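Local coordinates for hypothetical protein HI1333 (Haemophilus influenzae, PDB 1JO0), which is a small protein of the CRS1/YhbY (CRM) family that probably binds RNA, though its precise role is not established, at residues A[8-13]-A[91-96]; A[20-25]-A[35-40]; A[45-50]-A[82-87]. One frame throughout, in Å; residues are numbered along the deposited sequence.

Contact 1 (A[8-13]-A[91-96]); sequences KQFLKG and AKIQLP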
loop_
_atom_site.group_PDB
_atom_site.type_symbol
_atom_site.label_atom_id
_atom_site.label_comp_id
_atom_site.label_asym_id
_atom_site.label_seq_id
_atom_site.Cartn_x
_atom_site.Cartn_y
_atom_site.Cartn_z
ATOM N N LYS A 8 7.392 -3.268 10.317
ATOM C CA LYS A 8 6.184 -3.702 9.627
ATOM C C LYS A 8 5.013 -3.805 10.591
ATOM O O LYS A 8 3.887 -3.382 10.307
ATOM C CB LYS A 8 6.532 -5.030 8.936
ATOM C CG LYS A 8 5.604 -5.510 7.911
ATOM C CD LYS A 8 6.136 -6.641 7.030
ATOM C CE LYS A 8 5.156 -7.167 6.027
ATOM N NZ LYS A 8 5.164 -8.589 5.604
ATOM N N GLN A 9 5.272 -4.361 11.786
ATOM C CA GLN A 9 4.199 -4.504 12.752
ATOM C C GLN A 9 3.731 -3.152 13.246
ATOM O O GLN A 9 2.539 -2.922 13.431
ATOM C CB GLN A 9 4.685 -5.331 13.934
ATOM C CG GLN A 9 3.744 -5.364 15.126
ATOM C CD GLN A 9 2.424 -5.934 14.635
ATOM O OE1 GLN A 9 2.415 -6.933 13.887
ATOM N NE2 GLN A 9 1.347 -5.258 14.995
ATOM N N PHE A 10 4.653 -2.212 13.479
ATOM C CA PHE A 10 4.277 -0.871 13.869
ATOM C C PHE A 10 3.292 -0.293 12.849
ATOM O O PHE A 10 2.270 0.304 13.199
ATOM C CB PHE A 10 5.519 0.049 13.973
ATOM C CG PHE A 10 5.129 1.503 14.151
ATOM C CD1 PHE A 10 4.709 2.010 15.360
ATOM C CD2 PHE A 10 5.218 2.348 13.035
ATOM C CE1 PHE A 10 4.365 3.359 15.462
ATOM C CE2 PHE A 10 4.861 3.675 13.157
ATOM C CZ PHE A 10 4.448 4.184 14.366
ATOM N N LEU A 11 3.616 -0.398 11.560
ATOM C CA LEU A 11 2.773 0.172 10.526
ATOM C C LEU A 11 1.447 -0.563 10.375
ATOM O O LEU A 11 0.443 0.073 10.117
ATOM C CB LEU A 11 3.555 0.154 9.209
ATOM C CG LEU A 11 4.798 1.055 9.168
ATOM C CD1 LEU A 11 5.602 0.758 7.933
ATOM C CD2 LEU A 11 4.397 2.532 9.246
ATOM N N LYS A 12 1.454 -1.872 10.567
ATOM C CA LYS A 12 0.227 -2.649 10.550
ATOM C C LYS A 12 -0.701 -2.123 11.635
ATOM O O LYS A 12 -1.877 -1.906 11.439
ATOM C CB LYS A 12 0.598 -4.115 10.808
ATOM C CG LYS A 12 -0.614 -5.008 10.921
ATOM C CD LYS A 12 -0.251 -6.471 11.052
ATOM C CE LYS A 12 -1.445 -7.328 11.491
ATOM N NZ LYS A 12 -1.102 -8.786 11.524
ATOM N N GLY A 13 -0.160 -1.881 12.825
ATOM C CA GLY A 13 -0.992 -1.392 13.914
ATOM C C GLY A 13 -1.564 -0.013 13.650
ATOM O O GLY A 13 -2.719 0.300 13.982
ATOM N N ALA A 91 9.700 12.934 6.255
ATOM C CA ALA A 91 8.959 11.957 7.032
ATOM C C ALA A 91 7.789 12.596 7.755
ATOM O O ALA A 91 7.929 13.550 8.493
ATOM C CB ALA A 91 9.776 11.224 8.075
ATOM N N LYS A 92 6.615 12.049 7.524
ATOM C CA LYS A 92 5.376 12.433 8.194
ATOM C C LYS A 92 5.163 11.506 9.391
ATOM O O LYS A 92 4.741 11.966 10.457
ATOM C CB LYS A 92 4.171 12.448 7.248
ATOM C CG LYS A 92 4.225 13.483 6.130
ATOM C CD LYS A 92 4.691 12.789 4.861
ATOM C CE LYS A 92 4.593 13.618 3.619
ATOM N NZ LYS A 92 3.325 14.312 3.315
ATOM N N ILE A 93 5.438 10.227 9.229
ATOM C CA ILE A 93 5.230 9.228 10.257
ATOM C C ILE A 93 6.583 8.849 10.844
ATOM O O ILE A 93 7.527 8.543 10.133
ATOM C CB ILE A 93 4.517 7.993 9.673
ATOM C CG1 ILE A 93 3.107 8.316 9.178
ATOM C CG2 ILE A 93 4.527 6.841 10.668
ATOM C CD1 ILE A 93 2.485 7.201 8.361
ATOM N N GLN A 94 6.658 8.849 12.172
ATOM C CA GLN A 94 7.856 8.416 12.915
ATOM C C GLN A 94 7.923 6.907 12.929
ATOM O O GLN A 94 7.093 6.316 13.600
ATOM C CB GLN A 94 7.813 8.932 14.353
ATOM C CG GLN A 94 7.872 10.472 14.383
ATOM C CD GLN A 94 7.938 10.950 15.819
ATOM O OE1 GLN A 94 8.592 10.333 16.674
ATOM N NE2 GLN A 94 7.260 12.035 16.099
ATOM N N LEU A 95 8.882 6.352 12.194
ATOM C CA LEU A 95 9.015 4.905 12.162
ATOM C C LEU A 95 10.018 4.484 13.204
ATOM O O LEU A 95 11.074 5.100 13.346
ATOM C CB LEU A 95 9.447 4.466 10.770
ATOM C CG LEU A 95 9.440 3.044 10.315
ATOM C CD1 LEU A 95 8.028 2.543 10.092
ATOM C CD2 LEU A 95 10.232 2.934 9.009
ATOM N N PRO A 96 9.736 3.409 13.926
ATOM C CA PRO A 96 10.685 2.925 14.921
ATOM C C PRO A 96 12.011 2.526 14.286
ATOM O O PRO A 96 12.038 2.108 13.128
ATOM C CB PRO A 96 10.080 1.614 15.447
ATOM C CG PRO A 96 8.683 1.614 14.946
ATOM C CD PRO A 96 8.543 2.578 13.816
#
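Phe10 on helix 5-15 meets Pro96 through a CH-pi contact. CD of the proline stands over one face of the ring, 3.8 Å from the centroid, and the line joining them leans 27° from the ring normal. The proline is therefore offset toward the rim: Pro96 CD comes to 3.4 Å from Phe10 CD2, while Pro96 CG covers the CG and CB end of the aromatic side chain. Phe10 CG lies anti to its own backbone N (chi1 170°), which carries the ring out from the helix and across to segment 91-96.

Other touches on the ring are of a different kind. Ile93 contributes its CG2 methyl at the ring edge, near the ring plane, 4.0 Å from Phe10 CE2. The carbonyl of Gln94 approaches obliquely, with its O 3.5 Å from Phe10 CZ, a van der Waals approach of a backbone oxygen to the far end of the ring.

Apolar packing through Leu95 makes up the rest. Leu95 CD1 sits in the fork of Leu11, 3.7 Å from Leu11 CG and about as far from both of its methyls, the two side chains meeting at about a right angle. The same Leu95 methyl also reaches Phe10 CD2, at 4.1 Å, and so packs against both helical residues. These contacts bury 233 Å² in all, and no polar bond joins the two segments here.

The contact lies near the protein surface, where the C-terminal tail crosses beside helix 5-15. Pro96 O accepts a hydrogen bond from Gln7 NE2 on that helix. Beneath, Leu11 packs on Leu46, Val75 and Tyr85 of three sheet strands; Leu95 also rests on Tyr85, and Ile93 on Leu46.

Contact 2 (A[20-25]-A[35-40]); sequences PVVMLG and AEIENA
Val22 packing on Glu36, Ile37 and Ala40 is a buried strand-to-helix contact within a beta-alpha-beta unit of the CRM domain, formed by strand 22-24, helix 31-44 and strand 46-51. The geometry fits that motif: the axes of segments 22-24 and 35-40 approach to 9.0 Å and run nearly antiparallel, at 158°, as expected when the helix returns over the sheet between two parallel strands.

Val22 is the main apolar element, spreading its two methyls over the helix. CG1, opposite the backbone N about the CA-CB bond (chi1 180°), reaches Ile37 CG1 at 3.9 Å, the two side chains meeting at about a right angle. CG2 instead lies over the helix backbone, 3.9 Å from Glu36 O, and also touches Ala40 CB. That alanine methyl receives a second valine, the one next to Val22 in the chain: Val21 CG2 packs 3.8 Å from Ala40 CB. Ile37 continues inward to Ile66 and Thr70 of helix 56-70, while Ala40 rests on Ile47 of the adjacent strand.

At the outer margin the chemistry turns polar and is carried by water. Glu36 extends beyond CG across Val22, placing its carboxylate alongside the strand backbone without direct bonding to it. One water donates to Val21 O at 2.9 Å and to Glu36 OE2 at 2.7 Å. A second accepts from Met23 N at 2.9 Å and donates to Glu36 OE2 at 2.6 Å, so that one carboxylate oxygen receives a hydrogen from each of two bridging waters.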
loop_
_atom_site.group_PDB
_atom_site.type_symbol
_atom_site.label_atom_id
_atom_site.label_comp_id
_atom_site.label_asym_id
_atom_site.label_seq_id
_atom_site.Cartn_x
_atom_site.Cartn_y
_atom_site.Cartn_z
ATOM N N PRO A 20 -9.092 3.175 3.444
ATOM C CA PRO A 20 -8.485 3.168 2.107
ATOM C C PRO A 20 -8.494 4.558 1.455
ATOM O O PRO A 20 -9.484 5.264 1.527
ATOM C CB PRO A 20 -9.402 2.214 1.342
ATOM C CG PRO A 20 -10.054 1.355 2.337
ATOM C CD PRO A 20 -10.199 2.195 3.573
ATOM N N VAL A 21 -7.407 4.958 0.823
ATOM C CA VAL A 21 -7.296 6.179 0.037
ATOM C C VAL A 21 -7.280 5.928 -1.477
ATOM O O VAL A 21 -7.310 6.912 -2.215
ATOM C CB VAL A 21 -6.069 7.000 0.507
ATOM C CG1 VAL A 21 -6.309 7.512 1.930
ATOM C CG2 VAL A 21 -4.755 6.229 0.470
ATOM N N VAL A 22 -7.211 4.682 -1.927
ATOM C CA VAL A 22 -7.315 4.330 -3.334
ATOM C C VAL A 22 -8.197 3.092 -3.420
ATOM O O VAL A 22 -8.058 2.182 -2.599
ATOM C CB VAL A 22 -5.943 4.044 -3.979
ATOM C CG1 VAL A 22 -6.068 3.667 -5.454
ATOM C CG2 VAL A 22 -5.019 5.249 -3.796
ATOM N N MET A 23 -9.033 3.088 -4.434
ATOM C CA MET A 23 -9.858 1.909 -4.664
ATOM C C MET A 23 -9.655 1.525 -6.123
ATOM O O MET A 23 -9.726 2.378 -6.997
ATOM C CB MET A 23 -11.313 2.156 -4.273
ATOM C CG MET A 23 -11.519 2.503 -2.794
ATOM S SD MET A 23 -13.166 2.273 -2.114
ATOM C CE MET A 23 -14.067 1.638 -3.522
ATOM N N LEU A 24 -9.411 0.229 -6.302
ATOM C CA LEU A 24 -9.467 -0.370 -7.611
ATOM C C LEU A 24 -10.825 -1.006 -7.896
ATOM O O LEU A 24 -11.462 -1.562 -7.008
ATOM C CB LEU A 24 -8.530 -1.555 -7.824
ATOM C CG LEU A 24 -7.105 -1.085 -8.173
ATOM C CD1 LEU A 24 -6.547 -0.346 -6.974
ATOM C CD2 LEU A 24 -6.254 -2.269 -8.588
ATOM N N GLY A 25 -11.202 -0.961 -9.158
ATOM C CA GLY A 25 -12.377 -1.610 -9.681
ATOM C C GLY A 25 -12.028 -2.594 -10.791
ATOM O O GLY A 25 -10.889 -3.065 -10.899
ATOM N N ALA A 35 -1.228 6.354 -10.731
ATOM C CA ALA A 35 -0.954 7.735 -10.313
ATOM C C ALA A 35 -1.583 8.050 -8.977
ATOM O O ALA A 35 -1.000 8.802 -8.185
ATOM C CB ALA A 35 -1.419 8.671 -11.431
ATOM N N GLU A 36 -2.746 7.529 -8.689
ATOM C CA GLU A 36 -3.416 7.766 -7.411
ATOM C C GLU A 36 -2.576 7.111 -6.314
ATOM O O GLU A 36 -2.418 7.711 -5.264
ATOM C CB GLU A 36 -4.824 7.219 -7.375
ATOM C CG GLU A 36 -5.915 7.919 -8.213
ATOM C CD GLU A 36 -7.194 7.109 -8.050
ATOM O OE1 GLU A 36 -7.719 6.526 -9.015
ATOM O OE2 GLU A 36 -7.676 7.047 -6.892
ATOM N N ILE A 37 -2.041 5.924 -6.566
ATOM C CA ILE A 37 -1.221 5.246 -5.548
ATOM C C ILE A 37 0.054 6.028 -5.339
ATOM O O ILE A 37 0.470 6.241 -4.179
ATOM C CB ILE A 37 -0.976 3.783 -5.936
ATOM C CG1 ILE A 37 -2.304 2.997 -5.916
ATOM C CG2 ILE A 37 0.020 3.135 -5.015
ATOM C CD1 ILE A 37 -2.202 1.611 -6.537
ATOM N N GLU A 38 0.704 6.477 -6.377
ATOM C CA GLU A 38 1.904 7.304 -6.196
ATOM C C GLU A 38 1.634 8.564 -5.384
ATOM O O GLU A 38 2.382 8.910 -4.503
ATOM C CB GLU A 38 2.424 7.767 -7.550
ATOM C CG GLU A 38 3.341 6.794 -8.176
ATOM C CD GLU A 38 4.704 6.670 -7.482
ATOM O OE1 GLU A 38 5.256 5.571 -7.578
ATOM O OE2 GLU A 38 5.236 7.616 -6.873
ATOM N N ASN A 39 0.540 9.242 -5.710
ATOM C CA ASN A 39 0.148 10.455 -5.036
ATOM C C ASN A 39 -0.036 10.167 -3.558
ATOM O O ASN A 39 0.375 10.895 -2.666
ATOM C CB ASN A 39 -1.110 11.016 -5.675
ATOM C CG ASN A 39 -1.548 12.304 -5.005
ATOM O OD1 ASN A 39 -0.824 13.301 -4.954
ATOM N ND2 ASN A 39 -2.765 12.292 -4.496
ATOM N N ALA A 40 -0.753 9.093 -3.260
ATOM C CA ALA A 40 -1.066 8.709 -1.895
ATOM C C ALA A 40 0.182 8.347 -1.102
ATOM O O ALA A 40 0.377 8.752 0.039
ATOM C CB ALA A 40 -2.070 7.561 -1.933
HETATM O O HOH W 1 -6.980 8.415 -4.629
HETATM O O HOH W 2 -9.478 5.589 -5.810
#

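Contact 3 (A[45-50]-A[82-87]); sequences ELIKVK and LVLYRP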
loop_
_atom_site.group_PDB
_atom_site.type_symbol
_atom_site.label_atom_id
_atom_site.label_comp_id
_atom_site.label_asym_id
_atom_site.label_seq_id
_atom_site.Cartn_x
_atom_site.Cartn_y
_atom_site.Cartn_z
ATOM N N GLU A 45 2.696 8.294 2.983
ATOM C CA GLU A 45 3.726 7.275 3.264
ATOM C C GLU A 45 3.083 5.912 3.503
ATOM O O GLU A 45 3.435 4.943 2.800
ATOM C CB GLU A 45 4.618 7.664 4.462
ATOM C CG GLU A 45 5.448 8.900 4.206
ATOM C CD GLU A 45 6.329 9.171 5.424
ATOM O OE1 GLU A 45 5.779 9.347 6.522
ATOM O OE2 GLU A 45 7.575 9.187 5.299
ATOM N N LEU A 46 2.186 5.790 4.456
ATOM C CA LEU A 46 1.427 4.579 4.808
ATOM C C LEU A 46 0.043 4.686 4.215
ATOM O O LEU A 46 -0.660 5.648 4.520
ATOM C CB LEU A 46 1.303 4.424 6.306
ATOM C CG LEU A 46 0.528 3.205 6.821
ATOM C CD1 LEU A 46 1.199 1.905 6.398
ATOM C CD2 LEU A 46 0.384 3.294 8.315
ATOM N N ILE A 47 -0.323 3.731 3.368
ATOM C CA ILE A 47 -1.608 3.779 2.674
ATOM C C ILE A 47 -2.299 2.408 2.687
ATOM O O ILE A 47 -1.638 1.359 2.738
ATOM C CB ILE A 47 -1.475 4.287 1.212
ATOM C CG1 ILE A 47 -0.750 3.292 0.303
ATOM C CG2 ILE A 47 -0.827 5.676 1.206
ATOM C CD1 ILE A 47 -0.829 3.697 -1.154
ATOM N N LYS A 48 -3.605 2.492 2.538
ATOM C CA LYS A 48 -4.459 1.327 2.273
ATOM C C LYS A 48 -5.091 1.466 0.895
ATOM O O LYS A 48 -5.648 2.479 0.561
ATOM C CB LYS A 48 -5.564 1.274 3.288
ATOM C CG LYS A 48 -5.271 0.564 4.558
ATOM C CD LYS A 48 -6.590 0.428 5.366
ATOM C CE LYS A 48 -6.270 -0.261 6.624
ATOM N NZ LYS A 48 -7.407 -0.157 7.549
ATOM N N VAL A 49 -4.978 0.387 0.116
ATOM C CA VAL A 49 -5.514 0.313 -1.235
ATOM C C VAL A 49 -6.544 -0.813 -1.210
ATOM O O VAL A 49 -6.258 -1.942 -0.787
ATOM C CB VAL A 49 -4.423 -0.004 -2.284
ATOM C CG1 VAL A 49 -5.016 -0.149 -3.673
ATOM C CG2 VAL A 49 -3.346 1.061 -2.248
ATOM N N LYS A 50 -7.764 -0.516 -1.617
ATOM C CA LYS A 50 -8.834 -1.492 -1.648
ATOM C C LYS A 50 -8.837 -2.193 -2.998
ATOM O O LYS A 50 -8.826 -1.533 -4.040
ATOM C CB LYS A 50 -10.208 -0.863 -1.369
ATOM C CG LYS A 50 -11.317 -1.863 -1.094
ATOM C CD LYS A 50 -12.569 -1.143 -0.578
ATOM C CE LYS A 50 -13.797 -2.026 -0.601
ATOM N NZ LYS A 50 -14.281 -2.433 0.736
ATOM N N LEU A 82 -4.892 -3.938 0.741
ATOM C CA LEU A 82 -3.443 -3.926 0.687
ATOM C C LEU A 82 -2.902 -2.736 1.471
ATOM O O LEU A 82 -3.235 -1.609 1.135
ATOM C CB LEU A 82 -2.937 -3.742 -0.736
ATOM C CG LEU A 82 -3.456 -4.665 -1.844
ATOM C CD1 LEU A 82 -2.749 -4.316 -3.143
ATOM C CD2 LEU A 82 -3.289 -6.107 -1.433
ATOM N N VAL A 83 -2.047 -2.980 2.443
ATOM C CA VAL A 83 -1.420 -1.910 3.197
ATOM C C VAL A 83 0.024 -1.784 2.702
ATOM O O VAL A 83 0.754 -2.799 2.662
ATOM C CB VAL A 83 -1.440 -2.211 4.697
ATOM C CG1 VAL A 83 -0.828 -1.021 5.441
ATOM C CG2 VAL A 83 -2.857 -2.520 5.227
ATOM N N LEU A 84 0.412 -0.594 2.301
ATOM C CA LEU A 84 1.694 -0.331 1.655
ATOM C C LEU A 84 2.410 0.829 2.347
ATOM O O LEU A 84 1.723 1.717 2.882
ATOM C CB LEU A 84 1.513 0.002 0.196
ATOM C CG LEU A 84 0.831 -1.019 -0.691
ATOM C CD1 LEU A 84 0.323 -0.378 -1.967
ATOM C CD2 LEU A 84 1.811 -2.113 -1.004
ATOM N N TYR A 85 3.721 0.852 2.279
ATOM C CA TYR A 85 4.491 1.938 2.872
ATOM C C TYR A 85 5.683 2.310 2.022
ATOM O O TYR A 85 6.421 1.420 1.586
ATOM C CB TYR A 85 4.961 1.582 4.281
ATOM C CG TYR A 85 5.906 2.577 4.904
ATOM C CD1 TYR A 85 5.437 3.729 5.543
ATOM C CD2 TYR A 85 7.286 2.397 4.889
ATOM C CE1 TYR A 85 6.329 4.632 6.112
ATOM C CE2 TYR A 85 8.160 3.287 5.458
ATOM C CZ TYR A 85 7.686 4.407 6.073
ATOM O OH TYR A 85 8.550 5.295 6.652
ATOM N N ARG A 86 5.898 3.613 1.826
ATOM C CA ARG A 86 7.151 4.055 1.229
ATOM C C ARG A 86 7.613 5.332 1.954
ATOM O O ARG A 86 6.761 6.223 2.104
ATOM C CB ARG A 86 6.988 4.352 -0.243
ATOM C CG ARG A 86 8.285 4.586 -0.991
ATOM C CD ARG A 86 8.039 4.799 -2.462
ATOM N NE ARG A 86 7.373 6.044 -2.775
ATOM C CZ ARG A 86 6.768 6.332 -3.920
ATOM N NH1 ARG A 86 6.688 5.443 -4.911
ATOM N NH2 ARG A 86 6.223 7.541 -4.043
ATOM N N PRO A 87 8.854 5.419 2.380
ATOM C CA PRO A 87 9.275 6.612 3.115
ATOM C C PRO A 87 9.372 7.825 2.199
ATOM O O PRO A 87 9.689 7.707 1.029
ATOM C CB PRO A 87 10.644 6.200 3.668
ATOM C CG PRO A 87 11.154 5.204 2.671
ATOM C CD PRO A 87 9.936 4.442 2.228
HETATM O O HOH W 3 8.003 7.600 7.657
#
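From Leu46 opposite Tyr85 to Val49 opposite Leu82, two antiparallel strands pair with axes 4.7 Å apart at 150°, an angle that reflects the sheet twist. Ile47 and Leu84 form a hydrogen-bonded pair, with N to O of the partner 2.9 Å in both directions. Val49 and Leu82 form another, in which Val49 N reaches Leu82 O at 2.8 Å. Beyond the regular strands Arg86 N still bonds Glu45 O, at 3.0 Å, but tilted 28° from the carbonyl plane; Glu45, with positive phi, has just left the preceding helix.

On one face Leu46 CD1 packs 3.7 Å from Val83 CG1, while Lys48 CG runs beside the other Val83 methyl. Tyr85, on this same face, touches Glu45 CB with its CE1, and the Tyr85 OH is 2.6 Å from a water in the ring plane that also donates weakly to Glu45 OE2. Glu45 OE1 is taken by the backbone N atoms of Lys92 and Ile93. On the other face Ile47 CG1 meets Leu84 CB, and Val49 CG2 lies diagonally across from Leu84 CD1 at 4.0 Å.

These are the two central strands of the four-stranded sheet, between 22-24 and 73-78. Helix 5-15 covers Leu46, Val83 and Tyr85, whereas helix 31-44 packs on Ile47 from the other side.

Contact 3 is the core of the sheet, its centre about 3 Å from the centre of the chain, and it alone of the three is joined by direct hydrogen bonds between backbones. Contact 2 is also buried but holds a helix to the sheet through aliphatic packing, with water bridges at its exposed margin. Contact 1 is a surface contact of a phenyl ring with proline and aliphatic side chains. Contacts 2 and 3 share the sheet: Val22 O accepts from Lys50 N and Leu24 N donates to Lys50 O. Contact 1 lies against the sheet face that carries Leu46 and Tyr85 of contact 3, with Glu45 tying the tail to it. Contacts 1 and 2 do not touch, their centres about 19 Å apart.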